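Local coordinates for RNA-binding protein Smaug (Drosophila melanogaster, PDB 1OXJ), which recognises RNA through its SAM domain, which is joined to a PHAT domain in the same RNA-binding fragment, at residues V5-I10 with E32-I37; L69-Q74 with V87-N92. All coordinates share one frame; numbering follows the deposited sequence.

From the N terminus, the chain first reaches the loop 5-10, continues into helix 10-16 and comes back at helix 31-34, where interaction 1 closes a loop of 21 intervening residues within the SAM domain. Helix 49-77 then leads onward: Ile59 and Leu62 on it touch Met34 of interaction 1, and farther along it supplies residues 69-74 to interaction 2. There helix 83-91 folds back against it, closing a shorter loop of 12 residues in the PHAT region. The two contacts follow one another in series, neither nested nor crossed. The centres of interactions 1 and 2 lie about 21 Å apart, on opposite sides of the chain's centre, and the long helix links them.

Interaction 1 (V5-I10 with E32-I37); sequences VGMSGI and EEMLLI
Met7 and Met34 pack their flexible thioether chains together in the all-helical SAM domain, where the loop leading into helix 10-16 meets helix 31-34. The methyl CE of Met7 rests against CB of Met34 at 3.7 Å, near the root of that side chain, while the two sulfurs, Met7 SD and Met34 SD, lie 3.8 Å apart. Met34 runs out almost straight, with CG anti to the backbone N (chi1 164°), and bends only at its end, bringing its CE to 3.9 Å from Met7 SD. Met7 bends twice, at chi2 and chi3, and this flexible, unbranched thioether follows the surface of Met34. Ile10 adds a stiffer apolar surface: its CD1 comes to 4.1 Å from Met34 SD as the two chains pass in opposite directions. No hydrogen bond crosses this buried contact. Farther out, Pro97 touches Met34, as do Ile59 and Leu62 of helix 49-77. The backbone sets the positions: Gly6, with its positive phi, suits the bend before Met7, and Gly9 occupies the N-cap position. A type I turn spans Met7 to Ile10, joined by a 3.1 Å hydrogen bond from Ile10 N to Met7 O.

Interaction 2 (L69-Q74 with V87-N92); sequences LNRVEQ and VEELTN
The guanidinium group of Arg71 and the carboxylate of Glu89 stand at 90° to each other, and OE1 of Glu89 approaches the guanidinium obliquely. The touching nitrogen is NH1, 3.3 Å from Glu89 OE1; the hydrogen bond in this salt bridge is weak, bent to 128° at the hydrogen. With the planes perpendicular, the pair does not form the coplanar, two-pronged arrangement. Arg71 reaches across because its long chain bends at chi2 and chi3, while CG of Glu89 lies beside its own backbone N and anti to the carbonyl carbon. The methylenes of Glu89 also touch Val72, CG lying 4.0 Å from Val72 CG2; glutamate suits the place because it is apolar at its root and charged at its end. Replacing Glu89 with an alanine would probably leave Arg71 NH1 without this charged mate and open a gap beside Val72 CG2.

Deeper in, Leu69 and Leu90 cross at about a right angle and meet through their CD2 methyls, 3.9 Å apart. These contacts join an antiparallel helical hairpin of the PHAT region, helix 49-77 against helix 83-91, whose short segments here run 162° apart with axes 10.8 Å from each other. Around it, Leu90 also packs on Phe115 and Val118 of helix 111-127 and on Ile145 of helix 136-150, a setting of apolar neighbours that suits a buried leucine. Near the end of helix 83-91, Thr91 OG1 hydrogen-bonds to Val87 O at 2.9 Å; the same carbonyl also takes Thr91 N, from the opposite face of its plane. The chemistry thus grades from methyl packing at Leu69 and Leu90 to a partly exposed ion pair, whose long, bent bond suggests that electrostatic attraction counts for more than directional hydrogen bonding.

Interaction 1 (V5-I10 with E32-I37)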
loop_
_atom_site.group_PDB
_atom_site.type_symbol
_atom_site.label_atom_id
_atom_site.label_comp_id
_atom_site.label_asym_id
_atom_site.label_seq_id
_atom_site.Cartn_x
_atom_site.Cartn_y
_atom_site.Cartn_z
ATOM N N VAL A 5 2.093 -16.881 -1.200
ATOM C CA VAL A 5 1.171 -15.892 -1.743
ATOM C C VAL A 5 1.023 -14.619 -0.911
ATOM O O VAL A 5 0.721 -14.677 0.280
ATOM C CB VAL A 5 -0.227 -16.513 -1.933
ATOM C CG1 VAL A 5 -1.140 -15.536 -2.658
ATOM C CG2 VAL A 5 -0.110 -17.829 -2.704
ATOM N N GLY A 6 1.236 -13.471 -1.555
ATOM C CA GLY A 6 1.094 -12.194 -0.883
ATOM C C GLY A 6 2.233 -11.760 0.019
ATOM O O GLY A 6 2.159 -10.700 0.646
ATOM N N MET A 7 3.299 -12.551 0.083
ATOM C CA MET A 7 4.419 -12.208 0.950
ATOM C C MET A 7 5.735 -11.885 0.241
ATOM O O MET A 7 6.760 -11.697 0.894
ATOM C CB MET A 7 4.623 -13.340 1.958
ATOM C CG MET A 7 3.418 -13.513 2.901
ATOM S SD MET A 7 3.179 -12.127 4.040
ATOM C CE MET A 7 3.928 -12.826 5.412
ATOM N N SER A 8 5.705 -11.795 -1.086
ATOM C CA SER A 8 6.919 -11.504 -1.844
ATOM C C SER A 8 7.523 -10.147 -1.510
ATOM O O SER A 8 8.723 -9.948 -1.663
ATOM C CB SER A 8 6.649 -11.588 -3.354
ATOM O OG SER A 8 5.778 -10.558 -3.782
ATOM N N GLY A 9 6.703 -9.215 -1.040
ATOM C CA GLY A 9 7.230 -7.900 -0.711
ATOM C C GLY A 9 7.514 -7.671 0.761
ATOM O O GLY A 9 7.719 -6.531 1.192
ATOM N N ILE A 10 7.556 -8.748 1.536
ATOM C CA ILE A 10 7.800 -8.621 2.967
ATOM C C ILE A 10 9.124 -7.940 3.289
ATOM O O ILE A 10 9.190 -7.095 4.178
ATOM C CB ILE A 10 7.753 -9.998 3.669
ATOM C CG1 ILE A 10 7.722 -9.799 5.183
ATOM C CG2 ILE A 10 8.930 -10.856 3.242
ATOM C CD1 ILE A 10 6.441 -9.103 5.667
ATOM N N GLU A 32 -2.062 -14.914 5.921
ATOM C CA GLU A 32 -3.030 -14.920 7.018
ATOM C C GLU A 32 -2.357 -14.998 8.388
ATOM O O GLU A 32 -2.819 -14.393 9.347
ATOM C CB GLU A 32 -4.020 -16.084 6.856
ATOM C CG GLU A 32 -4.974 -15.968 5.664
ATOM C CD GLU A 32 -4.279 -16.030 4.303
ATOM O OE1 GLU A 32 -3.323 -16.820 4.138
ATOM O OE2 GLU A 32 -4.706 -15.295 3.385
ATOM N N GLU A 33 -1.269 -15.751 8.486
ATOM C CA GLU A 33 -0.560 -15.871 9.758
ATOM C C GLU A 33 0.045 -14.534 10.163
ATOM O O GLU A 33 0.029 -14.173 11.348
ATOM C CB GLU A 33 0.536 -16.935 9.660
ATOM C CG GLU A 33 -0.013 -18.362 9.566
ATOM C CD GLU A 33 1.089 -19.400 9.517
ATOM O OE1 GLU A 33 1.931 -19.346 8.589
ATOM O OE2 GLU A 33 1.111 -20.272 10.410
ATOM N N MET A 34 0.580 -13.805 9.184
ATOM C CA MET A 34 1.168 -12.489 9.445
ATOM C C MET A 34 0.143 -11.602 10.133
ATOM O O MET A 34 0.473 -10.889 11.082
ATOM C CB MET A 34 1.634 -11.813 8.131
ATOM C CG MET A 34 1.902 -10.264 8.230
ATOM S SD MET A 34 2.474 -9.482 6.693
ATOM C CE MET A 34 0.959 -9.426 5.760
ATOM N N LEU A 35 -1.101 -11.652 9.661
ATOM C CA LEU A 35 -2.166 -10.824 10.230
ATOM C C LEU A 35 -2.614 -11.251 11.623
ATOM O O LEU A 35 -3.391 -10.552 12.265
ATOM C CB LEU A 35 -3.375 -10.777 9.286
ATOM C CG LEU A 35 -3.095 -10.140 7.920
ATOM C CD1 LEU A 35 -4.376 -10.098 7.096
ATOM C CD2 LEU A 35 -2.536 -8.734 8.104
ATOM N N LEU A 36 -2.117 -12.395 12.093
ATOM C CA LEU A 36 -2.464 -12.890 13.423
ATOM C C LEU A 36 -1.411 -12.494 14.450
ATOM O O LEU A 36 -1.553 -12.778 15.639
ATOM C CB LEU A 36 -2.601 -14.414 13.403
ATOM C CG LEU A 36 -3.750 -14.953 12.549
ATOM C CD1 LEU A 36 -3.768 -16.474 12.605
ATOM C CD2 LEU A 36 -5.063 -14.377 13.049
ATOM N N ILE A 37 -0.356 -11.831 13.989
ATOM C CA ILE A 37 0.731 -11.408 14.865
ATOM C C ILE A 37 0.318 -10.381 15.912
ATOM O O ILE A 37 -0.335 -9.382 15.596
ATOM C CB ILE A 37 1.898 -10.824 14.043
ATOM C CG1 ILE A 37 2.607 -11.951 13.288
ATOM C CG2 ILE A 37 2.859 -10.073 14.950
ATOM C CD1 ILE A 37 3.677 -11.475 12.321
#

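Interaction 2 (L69-Q74 with V87-N92)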
loop_
_atom_site.group_PDB
_atom_site.type_symbol
_atom_site.label_atom_id
_atom_site.label_comp_id
_atom_site.label_asym_id
_atom_site.label_seq_id
_atom_site.Cartn_x
_atom_site.Cartn_y
_atom_site.Cartn_z
ATOM N N LEU A 69 -8.419 2.942 2.594
ATOM C CA LEU A 69 -8.627 3.121 1.159
ATOM C C LEU A 69 -10.076 3.503 0.867
ATOM O O LEU A 69 -10.348 4.360 0.027
ATOM C CB LEU A 69 -8.241 1.845 0.405
ATOM C CG LEU A 69 -6.736 1.552 0.433
ATOM C CD1 LEU A 69 -6.453 0.116 -0.038
ATOM C CD2 LEU A 69 -6.019 2.570 -0.449
ATOM N N ASN A 70 -11.004 2.866 1.571
ATOM C CA ASN A 70 -12.420 3.155 1.387
ATOM C C ASN A 70 -12.672 4.629 1.699
ATOM O O ASN A 70 -13.344 5.335 0.946
ATOM C CB ASN A 70 -13.255 2.266 2.316
ATOM C CG ASN A 70 -14.740 2.525 2.195
ATOM O OD1 ASN A 70 -15.327 2.362 1.120
ATOM N ND2 ASN A 70 -15.360 2.936 3.300
ATOM N N ARG A 71 -12.118 5.081 2.816
ATOM C CA ARG A 71 -12.259 6.466 3.253
ATOM C C ARG A 71 -11.683 7.449 2.236
ATOM O O ARG A 71 -12.315 8.448 1.898
ATOM C CB ARG A 71 -11.549 6.666 4.593
ATOM C CG ARG A 71 -11.733 8.046 5.187
ATOM C CD ARG A 71 -10.420 8.594 5.705
ATOM N NE ARG A 71 -9.749 7.669 6.615
ATOM C CZ ARG A 71 -8.532 7.872 7.108
ATOM N NH1 ARG A 71 -7.860 8.966 6.779
ATOM N NH2 ARG A 71 -7.986 6.982 7.925
ATOM N N VAL A 72 -10.470 7.175 1.765
ATOM C CA VAL A 72 -9.829 8.052 0.791
ATOM C C VAL A 72 -10.663 8.120 -0.474
ATOM O O VAL A 72 -10.883 9.193 -1.030
ATOM C CB VAL A 72 -8.398 7.562 0.455
ATOM C CG1 VAL A 72 -7.849 8.324 -0.751
ATOM C CG2 VAL A 72 -7.491 7.764 1.663
ATOM N N GLU A 73 -11.132 6.968 -0.933
ATOM C CA GLU A 73 -11.961 6.931 -2.127
ATOM C C GLU A 73 -13.145 7.879 -1.937
ATOM O O GLU A 73 -13.407 8.750 -2.763
ATOM C CB GLU A 73 -12.495 5.513 -2.354
ATOM C CG GLU A 73 -13.423 5.397 -3.552
ATOM C CD GLU A 73 -14.007 4.010 -3.709
ATOM O OE1 GLU A 73 -13.239 3.027 -3.625
ATOM O OE2 GLU A 73 -15.232 3.905 -3.923
ATOM N N GLN A 74 -13.846 7.693 -0.826
ATOM C CA GLN A 74 -15.022 8.481 -0.488
ATOM C C GLN A 74 -14.766 9.982 -0.395
ATOM O O GLN A 74 -15.432 10.774 -1.065
ATOM C CB GLN A 74 -15.597 7.974 0.832
ATOM C CG GLN A 74 -16.828 8.701 1.307
ATOM C CD GLN A 74 -17.241 8.246 2.689
ATOM O OE1 GLN A 74 -17.491 7.058 2.913
ATOM N NE2 GLN A 74 -17.310 9.187 3.631
ATOM N N VAL A 87 -2.362 11.114 -1.442
ATOM C CA VAL A 87 -1.098 10.521 -1.856
ATOM C C VAL A 87 -0.235 10.160 -0.646
ATOM O O VAL A 87 0.536 9.196 -0.685
ATOM C CB VAL A 87 -0.345 11.463 -2.830
ATOM C CG1 VAL A 87 1.034 10.917 -3.131
ATOM C CG2 VAL A 87 -1.142 11.590 -4.127
ATOM N N GLU A 88 -0.380 10.915 0.442
ATOM C CA GLU A 88 0.383 10.631 1.654
ATOM C C GLU A 88 -0.112 9.293 2.216
ATOM O O GLU A 88 0.687 8.437 2.613
ATOM C CB GLU A 88 0.185 11.739 2.685
ATOM C CG GLU A 88 1.095 11.618 3.899
ATOM C CD GLU A 88 0.834 12.689 4.940
ATOM O OE1 GLU A 88 0.770 13.886 4.573
ATOM O OE2 GLU A 88 0.699 12.332 6.131
ATOM N N GLU A 89 -1.429 9.118 2.253
ATOM C CA GLU A 89 -2.004 7.860 2.735
ATOM C C GLU A 89 -1.485 6.698 1.882
ATOM O O GLU A 89 -1.019 5.690 2.414
ATOM C CB GLU A 89 -3.534 7.889 2.651
ATOM C CG GLU A 89 -4.218 8.861 3.613
ATOM C CD GLU A 89 -4.163 8.399 5.059
ATOM O OE1 GLU A 89 -4.717 9.102 5.925
ATOM O OE2 GLU A 89 -3.570 7.337 5.338
ATOM N N LEU A 90 -1.564 6.837 0.560
ATOM C CA LEU A 90 -1.111 5.773 -0.334
ATOM C C LEU A 90 0.342 5.393 -0.093
ATOM O O LEU A 90 0.714 4.224 -0.187
ATOM C CB LEU A 90 -1.295 6.171 -1.801
ATOM C CG LEU A 90 -2.738 6.368 -2.278
ATOM C CD1 LEU A 90 -2.725 6.852 -3.721
ATOM C CD2 LEU A 90 -3.527 5.058 -2.155
ATOM N N THR A 91 1.160 6.387 0.228
ATOM C CA THR A 91 2.580 6.169 0.479
ATOM C C THR A 91 2.832 5.109 1.550
ATOM O O THR A 91 3.804 4.345 1.472
ATOM C CB THR A 91 3.250 7.485 0.910
ATOM O OG1 THR A 91 3.302 8.372 -0.219
ATOM C CG2 THR A 91 4.648 7.231 1.442
ATOM N N ASN A 92 1.949 5.061 2.543
ATOM C CA ASN A 92 2.095 4.112 3.637
ATOM C C ASN A 92 1.418 2.777 3.378
ATOM O O ASN A 92 1.359 1.925 4.262
ATOM C CB ASN A 92 1.548 4.726 4.924
ATOM C CG ASN A 92 2.285 5.990 5.312
ATOM O OD1 ASN A 92 3.513 6.004 5.368
ATOM N ND2 ASN A 92 1.543 7.058 5.581
#